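Side-chain contacts in transcriptional regulator (Mesorhizobium loti, PDB 3BHQ), which probably binds cis-regulatory DNA and acts as a TetR-family transcription factor: residues V64-T67 with A68-N72; E16-Q19 with A20-A24; D105-L108 with L109-R112. All coordinates share one frame; numbering follows the deposited sequence. Where two conformers were deposited one is given.

How the contacts relate
From the N terminus, contact 2 comes first, on helix 9-28. Contact 1 follows on helix 56-83, and contact 3 begins at the N-terminal end of helix 106-117. Each is local to a single helix and closes no long loop; the three lie in series, so none nests in or crosses another. Contact 1 touches both others. Ser-66 CB packs against Ile-18 CG2 of contact 2 at 3.7 Å, and Thr-67 CG2 reaches Leu-108 CD1 of contact 3 at 3.4 Å. Helix 56-83 therefore joins the N-terminal TetR-type DNA-binding region to the C-terminal helices. Contacts 2 and 3 do not touch; their nearest atoms are about 5 Å apart.

Contact 1. Residues V64-T67 with A68-N72; sequences VLST and ASQVN. With EDO (1,2-ethanediol), chain I.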
loop_
_atom_site.group_PDB
_atom_site.type_symbol
_atom_site.label_atom_id
_atom_site.label_comp_id
_atom_site.label_asym_id
_atom_site.label_seq_id
_atom_site.Cartn_x
_atom_site.Cartn_y
_atom_site.Cartn_z
ATOM N N VAL A 64 4.113 16.151 7.582
ATOM C CA VAL A 64 4.585 14.850 7.001
ATOM C C VAL A 64 5.986 14.535 7.499
ATOM O O VAL A 64 6.268 13.436 7.992
ATOM C CB VAL A 64 4.488 14.794 5.466
ATOM C CG1 VAL A 64 5.189 13.525 4.907
ATOM C CG2 VAL A 64 3.013 14.915 5.004
ATOM N N LEU A 65 6.884 15.514 7.421
ATOM C CA LEU A 65 8.247 15.290 7.892
ATOM C C LEU A 65 8.337 14.989 9.384
ATOM O O LEU A 65 9.139 14.146 9.784
ATOM C CB LEU A 65 9.165 16.454 7.532
ATOM C CG LEU A 65 9.393 16.700 6.058
ATOM C CD1 LEU A 65 10.160 18.033 5.882
ATOM C CD2 LEU A 65 10.159 15.545 5.416
ATOM N N SER A 66 7.546 15.675 10.216
ATOM C CA SER A 66 7.542 15.429 11.667
ATOM C C SER A 66 7.084 14.010 11.988
ATOM O O SER A 66 7.691 13.334 12.799
ATOM C CB SER A 66 6.634 16.430 12.398
ATOM O OG SER A 66 6.660 16.229 13.807
ATOM N N THR A 67 6.019 13.578 11.323
ATOM C CA THR A 67 5.492 12.226 11.528
ATOM C C THR A 67 6.535 11.177 11.065
ATOM O O THR A 67 6.793 10.202 11.794
ATOM C CB THR A 67 4.139 12.052 10.852
ATOM O OG1 THR A 67 3.184 12.850 11.547
ATOM C CG2 THR A 67 3.706 10.581 10.950
ATOM N N ALA A 68 7.188 11.430 9.936
ATOM C CA ALA A 68 8.226 10.521 9.421
ATOM C C ALA A 68 9.354 10.399 10.427
ATOM O O ALA A 68 9.845 9.309 10.691
ATOM C CB ALA A 68 8.766 11.003 8.084
ATOM N N SER A 69 9.757 11.533 11.013
ATOM C CA SER A 69 10.805 11.518 12.024
ATOM C C SER A 69 10.419 10.752 13.291
ATOM O O SER A 69 11.208 9.968 13.822
ATOM C CB SER A 69 11.146 12.970 12.414
ATOM O OG SER A 69 12.148 12.997 13.399
ATOM N N GLN A 70 9.209 10.991 13.770
ATOM C CA GLN A 70 8.708 10.350 15.002
ATOM C C GLN A 70 8.625 8.829 14.849
ATOM O O GLN A 70 9.069 8.082 15.714
ATOM C CB GLN A 70 7.328 10.896 15.378
ATOM C CG GLN A 70 7.338 12.345 15.851
ATOM C CD GLN A 70 5.927 12.944 15.881
ATOM O OE1 GLN A 70 4.932 12.232 16.080
ATOM N NE2 GLN A 70 5.838 14.251 15.651
ATOM N N VAL A 71 8.075 8.393 13.727
ATOM C CA VAL A 71 7.975 6.955 13.433
ATOM C C VAL A 71 9.346 6.322 13.332
ATOM O O VAL A 71 9.598 5.280 13.938
ATOM C CB VAL A 71 7.114 6.704 12.163
ATOM C CG1 VAL A 71 7.129 5.225 11.777
ATOM C CG2 VAL A 71 5.679 7.160 12.435
ATOM N N ASN A 72 10.255 6.968 12.608
ATOM C CA ASN A 72 11.598 6.440 12.479
ATOM C C ASN A 72 12.393 6.385 13.773
ATOM O O ASN A 72 13.198 5.475 13.925
ATOM C CB ASN A 72 12.346 7.076 11.328
ATOM C CG ASN A 72 11.994 6.427 10.026
ATOM O OD1 ASN A 72 12.563 5.372 9.701
ATOM N ND2 ASN A 72 11.030 7.005 9.284
HETATM C C1 EDO I . 0.711 10.574 13.244
HETATM O O1 EDO I . 1.604 11.676 13.396
HETATM C C2 EDO I . -0.679 11.159 13.276
HETATM O O2 EDO I . -0.899 11.681 14.587
#
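Gln-70 reaches back along the preceding turn of helix 56-83 toward Ser-66, four residues earlier. Gln-70 CG passes 3.2 Å from Ser-66 O, and the carboxamide beyond brings Gln-70 NE2 within 2.8 Å of Ser-66 OG. The N-H is badly aimed, at 117°, making this a weak hydrogen bond, and it holds for one of two deposited conformers of Ser-66. There the hydroxyl lies opposite the backbone N (chi1 -178°). A flexible amide suits the exposed place of Gln-70, while the small serine lets Ile-18 of helix 9-28 approach.

Thr-67 turns differently. With OG1 beside its own backbone N, Thr-67 OG1 makes a weak hydrogen bond with Val-63 O and shares a hydrogen bond of 2.7 Å with O1 of an ethanediol, probably from the crystallisation liquor. Thr-67 CG2 lies 4.2 Å from Val-71 CG2, where two branched side chains present carbon to carbon. Val-71 CG2 also comes 3.3 Å from Thr-67 O. Helices 106-117 and 88-103 pack against this side, which suits an aliphatic valine.

On another side, Asn-72 bends back so that Asn-72 ND2 donates to Ala-68 O at 2.9 Å, with a fairly straight N-H (164°) and the acceptor close to the amide plane. The backbone N of Asn-72 reaches the same oxygen from the opposite face. ND2 also donates to Gly-133 O of helix 123-150. The chemistry implies unequal restraint: the buried asparagine amide is fixed by two carbonyls, whereas the exposed Gln-70 amide is held to Ser-66 by a weak, poorly aimed bond.

Contact 2. Residues E16-Q19 with A20-A24; sequences EIIQ and AATAA
Regular helical hydrogen bonds run from Ala-20, Ala-21, Thr-22 and Ala-23 back to Glu-16, Ile-17, Ile-18 and Gln-19, each N-H meeting the carbonyl four residues earlier, at 2.8 Å for Ala-21 N to Ile-17 O.

Thr-22 adds a side-chain bond to this pattern. Its chi1 of -57° sets the hydroxyl beside its own backbone N, from where Thr-22 OG1 donates to Ile-18 O at 2.7 Å. It arrives above the carbonyl plane, 39° out of it, while Thr-22 N comes to the same oxygen from the opposite face. Two donors thus grip one carbonyl, and the hydroxyl's rotation is probably fixed as a result. The Ile-18 methyl CG2 stands 4.0 Å from Thr-22 OG1, the two side chains slanting across each other. The threonine can pair its polar branch with the helix it belongs to and still pack against Val-63.

The alanines keep the helix slim. Ala-20 CB lies 3.5 Å from Glu-16 O and Ala-21 CB 3.4 Å from Ile-17 O, so both methyls hug the previous turn; small residues here probably let helix 35-42 come close, with Ile-38 against Ala-21 and Ala-42 against Ala-20. Ile-17 sends its longer side chain to Val-49 and Phe-53 of helix 46-53. Gln-19, exposed and extended, has a polar end suited to solvent, and Glu-16 pairs with Lys-13 in a salt bridge.

Helix 9-28 is the first helix of the TetR-type DNA-binding domain, and these residues pack it against both helices of the predicted helix-turn-helix motif at residues 34-53.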
loop_
_atom_site.group_PDB
_atom_site.type_symbol
_atom_site.label_atom_id
_atom_site.label_comp_id
_atom_site.label_asym_id
_atom_site.label_seq_id
_atom_site.Cartn_x
_atom_site.Cartn_y
_atom_site.Cartn_z
ATOM N N GLU A 16 4.306 22.654 18.860
ATOM C CA GLU A 16 2.873 22.777 19.186
ATOM C C GLU A 16 2.021 23.067 17.955
ATOM O O GLU A 16 0.929 22.519 17.796
ATOM C CB GLU A 16 2.646 23.828 20.273
ATOM C CG GLU A 16 3.187 23.395 21.642
ATOM C CD GLU A 16 3.235 24.481 22.695
ATOM O OE1 GLU A 16 2.985 25.667 22.408
ATOM O OE2 GLU A 16 3.561 24.124 23.846
ATOM N N ILE A 17 2.532 23.943 17.082
ATOM C CA ILE A 17 1.847 24.269 15.846
ATOM C C ILE A 17 1.737 23.018 14.934
ATOM O O ILE A 17 0.675 22.758 14.378
ATOM C CB ILE A 17 2.533 25.452 15.099
ATOM C CG1 ILE A 17 2.410 26.725 15.928
ATOM C CG2 ILE A 17 1.932 25.647 13.714
ATOM C CD1 ILE A 17 3.371 27.851 15.479
ATOM N N ILE A 18 2.844 22.296 14.761
ATOM C CA ILE A 18 2.838 21.080 13.931
ATOM C C ILE A 18 1.894 20.011 14.519
ATOM O O ILE A 18 1.137 19.364 13.793
ATOM C CB ILE A 18 4.268 20.532 13.708
ATOM C CG1 ILE A 18 5.066 21.500 12.832
ATOM C CG2 ILE A 18 4.216 19.153 13.033
ATOM C CD1 ILE A 18 6.569 21.301 12.884
ATOM N N GLN A 19 1.903 19.877 15.837
ATOM C CA GLN A 19 0.988 18.931 16.518
ATOM C C GLN A 19 -0.486 19.295 16.222
ATOM O O GLN A 19 -1.325 18.435 15.879
ATOM C CB GLN A 19 1.309 18.942 18.011
ATOM C CG GLN A 19 0.557 17.960 18.874
ATOM C CD GLN A 19 0.888 18.110 20.372
ATOM O OE1 GLN A 19 1.901 18.722 20.770
ATOM N NE2 GLN A 19 0.020 17.548 21.207
ATOM N N ALA A 20 -0.822 20.588 16.382
ATOM C CA ALA A 20 -2.153 21.075 16.077
ATOM C C ALA A 20 -2.534 20.899 14.622
ATOM O O ALA A 20 -3.639 20.493 14.293
ATOM C CB ALA A 20 -2.280 22.571 16.481
ATOM N N ALA A 21 -1.588 21.177 13.722
ATOM C CA ALA A 21 -1.830 21.049 12.291
ATOM C C ALA A 21 -2.082 19.596 11.913
ATOM O O ALA A 21 -2.924 19.323 11.098
ATOM C CB ALA A 21 -0.656 21.635 11.486
ATOM N N THR A 22 -1.312 18.710 12.521
ATOM C CA THR A 22 -1.441 17.253 12.254
ATOM C C THR A 22 -2.834 16.756 12.607
ATOM O O THR A 22 -3.516 16.131 11.786
ATOM C CB THR A 22 -0.412 16.431 13.032
ATOM O OG1 THR A 22 0.934 16.859 12.736
ATOM C CG2 THR A 22 -0.535 14.927 12.674
ATOM N N ALA A 23 -3.298 17.142 13.794
ATOM C CA ALA A 23 -4.659 16.764 14.230
ATOM C C ALA A 23 -5.739 17.389 13.338
ATOM O O ALA A 23 -6.731 16.744 12.983
ATOM C CB ALA A 23 -4.872 17.164 15.700
ATOM N N ALA A 24 -5.557 18.669 12.991
ATOM C CA ALA A 24 -6.523 19.410 12.152
ATOM C C ALA A 24 -6.660 18.814 10.758
ATOM O O ALA A 24 -7.775 18.588 10.275
ATOM C CB ALA A 24 -6.150 20.923 12.070
#

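Contact 3. Residues D105-L108 with L109-R112; sequences DEEL and LKLR
Asp-105 is the N-cap of helix 106-117, and Asp-105 O takes the N-H of Leu-109, opening the helical pattern at 3.0 Å from Leu-109 N. Its carboxylate folds forward over the first turn: Asp-105 OD2 accepts from Leu-108 N at 3.1 Å, met on its anti side, in a capping bond. A short acidic side chain suits this place, since it can reach an N-H that has no earlier helical turn to pair with, and its negative charge probably interacts favourably with the helix dipole.

Leu-109 CG comes 3.3 Å from Asp-105 O, while Leu-109 CD1 passes 4.1 Å from Glu-106 OE1, the two side chains crossing nearly at a right angle. Leu-109 is buried against Met-175 and Met-179 of helix 159-181, and Leu-108 against Thr-67 and Val-71 of helix 56-83. Arg-112 packs on Phe-180 of the second subunit, where its NH2 makes a weak hydrogen bond to Asn-176 OD1 of that subunit. Glu-106 bends at chi2 (63°), its OE1 held by Asn-184 ND2; Glu-106 OE2 stays 4.5 Å from Lys-110 NZ, beyond a salt bridge, yet the nearby positive charge may still steady the carboxylate.

Glu-107 and Lys-110 run alongside each other, pointing the same way. The bend of Glu-107 at chi2 (-52°) turns its carboxylate toward the extended lysine chain, whose methylene Lys-110 CD lies 3.7 Å from Glu-107 OE1. Ile-26 of helix 9-28 touches both residues. At the far end Lys-110 NZ donates to Glu-107 OE2 at 2.9 Å, a salt bridge formed on the syn side, 19° out of the carboxylate plane.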
loop_
_atom_site.group_PDB
_atom_site.type_symbol
_atom_site.label_atom_id
_atom_site.label_comp_id
_atom_site.label_asym_id
_atom_site.label_seq_id
_atom_site.Cartn_x
_atom_site.Cartn_y
_atom_site.Cartn_z
ATOM N N ASP A 105 -1.079 2.122 13.542
ATOM C CA ASP A 105 -1.685 3.128 14.391
ATOM C C ASP A 105 -2.745 3.876 13.560
ATOM O O ASP A 105 -2.483 4.279 12.424
ATOM C CB ASP A 105 -0.662 4.157 14.844
ATOM C CG ASP A 105 -1.291 5.268 15.639
ATOM O OD1 ASP A 105 -1.599 5.081 16.818
ATOM O OD2 ASP A 105 -1.497 6.335 15.065
ATOM N N GLU A 106 -3.922 4.041 14.139
ATOM C CA GLU A 106 -5.062 4.594 13.424
ATOM C C GLU A 106 -4.832 5.999 12.871
ATOM O O GLU A 106 -5.167 6.272 11.725
ATOM C CB GLU A 106 -6.304 4.547 14.336
ATOM C CG GLU A 106 -7.625 4.968 13.675
ATOM C CD GLU A 106 -8.083 4.056 12.509
ATOM O OE1 GLU A 106 -7.591 2.901 12.368
ATOM O OE2 GLU A 106 -8.962 4.510 11.729
ATOM N N GLU A 107 -4.226 6.873 13.668
ATOM C CA GLU A 107 -3.983 8.234 13.210
ATOM C C GLU A 107 -2.952 8.279 12.092
ATOM O O GLU A 107 -3.100 9.042 11.144
ATOM C CB GLU A 107 -3.656 9.166 14.381
ATOM C CG GLU A 107 -4.788 9.243 15.464
ATOM C CD GLU A 107 -6.179 9.565 14.897
ATOM O OE1 GLU A 107 -6.319 10.632 14.272
ATOM O OE2 GLU A 107 -7.136 8.761 15.068
ATOM N N LEU A 108 -1.935 7.418 12.167
ATOM C CA LEU A 108 -0.935 7.302 11.128
ATOM C C LEU A 108 -1.566 6.827 9.806
ATOM O O LEU A 108 -1.250 7.332 8.739
ATOM C CB LEU A 108 0.221 6.368 11.550
ATOM C CG LEU A 108 1.417 6.277 10.639
ATOM C CD1 LEU A 108 2.095 7.654 10.507
ATOM C CD2 LEU A 108 2.404 5.260 11.135
ATOM N N LEU A 109 -2.491 5.869 9.880
ATOM C CA LEU A 109 -3.190 5.385 8.679
ATOM C C LEU A 109 -4.033 6.498 8.046
ATOM O O LEU A 109 -4.072 6.606 6.821
ATOM C CB LEU A 109 -4.065 4.180 9.014
ATOM C CG LEU A 109 -3.350 2.915 9.517
ATOM C CD1 LEU A 109 -4.372 1.877 9.990
ATOM C CD2 LEU A 109 -2.507 2.325 8.474
ATOM N N LYS A 110 -4.689 7.299 8.882
ATOM C CA LYS A 110 -5.465 8.444 8.364
ATOM C C LYS A 110 -4.551 9.430 7.627
ATOM O O LYS A 110 -4.881 9.894 6.521
ATOM C CB LYS A 110 -6.235 9.149 9.467
ATOM C CG LYS A 110 -7.406 8.322 10.094
ATOM C CD LYS A 110 -8.006 9.022 11.342
ATOM C CE LYS A 110 -9.105 8.176 11.960
ATOM N NZ LYS A 110 -9.466 8.646 13.355
ATOM N N LEU A 111 -3.387 9.712 8.197
ATOM C CA LEU A 111 -2.417 10.598 7.534
ATOM C C LEU A 111 -1.931 9.977 6.191
ATOM O O LEU A 111 -1.806 10.698 5.169
ATOM C CB LEU A 111 -1.231 10.907 8.453
ATOM C CG LEU A 111 -0.224 11.946 7.937
ATOM C CD1 LEU A 111 -0.876 13.324 7.742
ATOM C CD2 LEU A 111 1.034 12.041 8.847
ATOM N N ARG A 112 -1.635 8.670 6.176
ATOM C CA ARG A 112 -1.230 7.995 4.938
ATOM C C ARG A 112 -2.271 8.188 3.834
ATOM O O ARG A 112 -1.915 8.495 2.691
ATOM C CB ARG A 112 -0.938 6.492 5.158
ATOM C CG ARG A 112 0.555 6.095 5.197
ATOM C CD ARG A 112 0.690 4.626 5.636
ATOM N NE ARG A 112 1.653 3.710 4.968
ATOM C CZ ARG A 112 1.381 2.966 3.888
ATOM N NH1 ARG A 112 0.222 3.073 3.241
ATOM N NH2 ARG A 112 2.300 2.087 3.422
#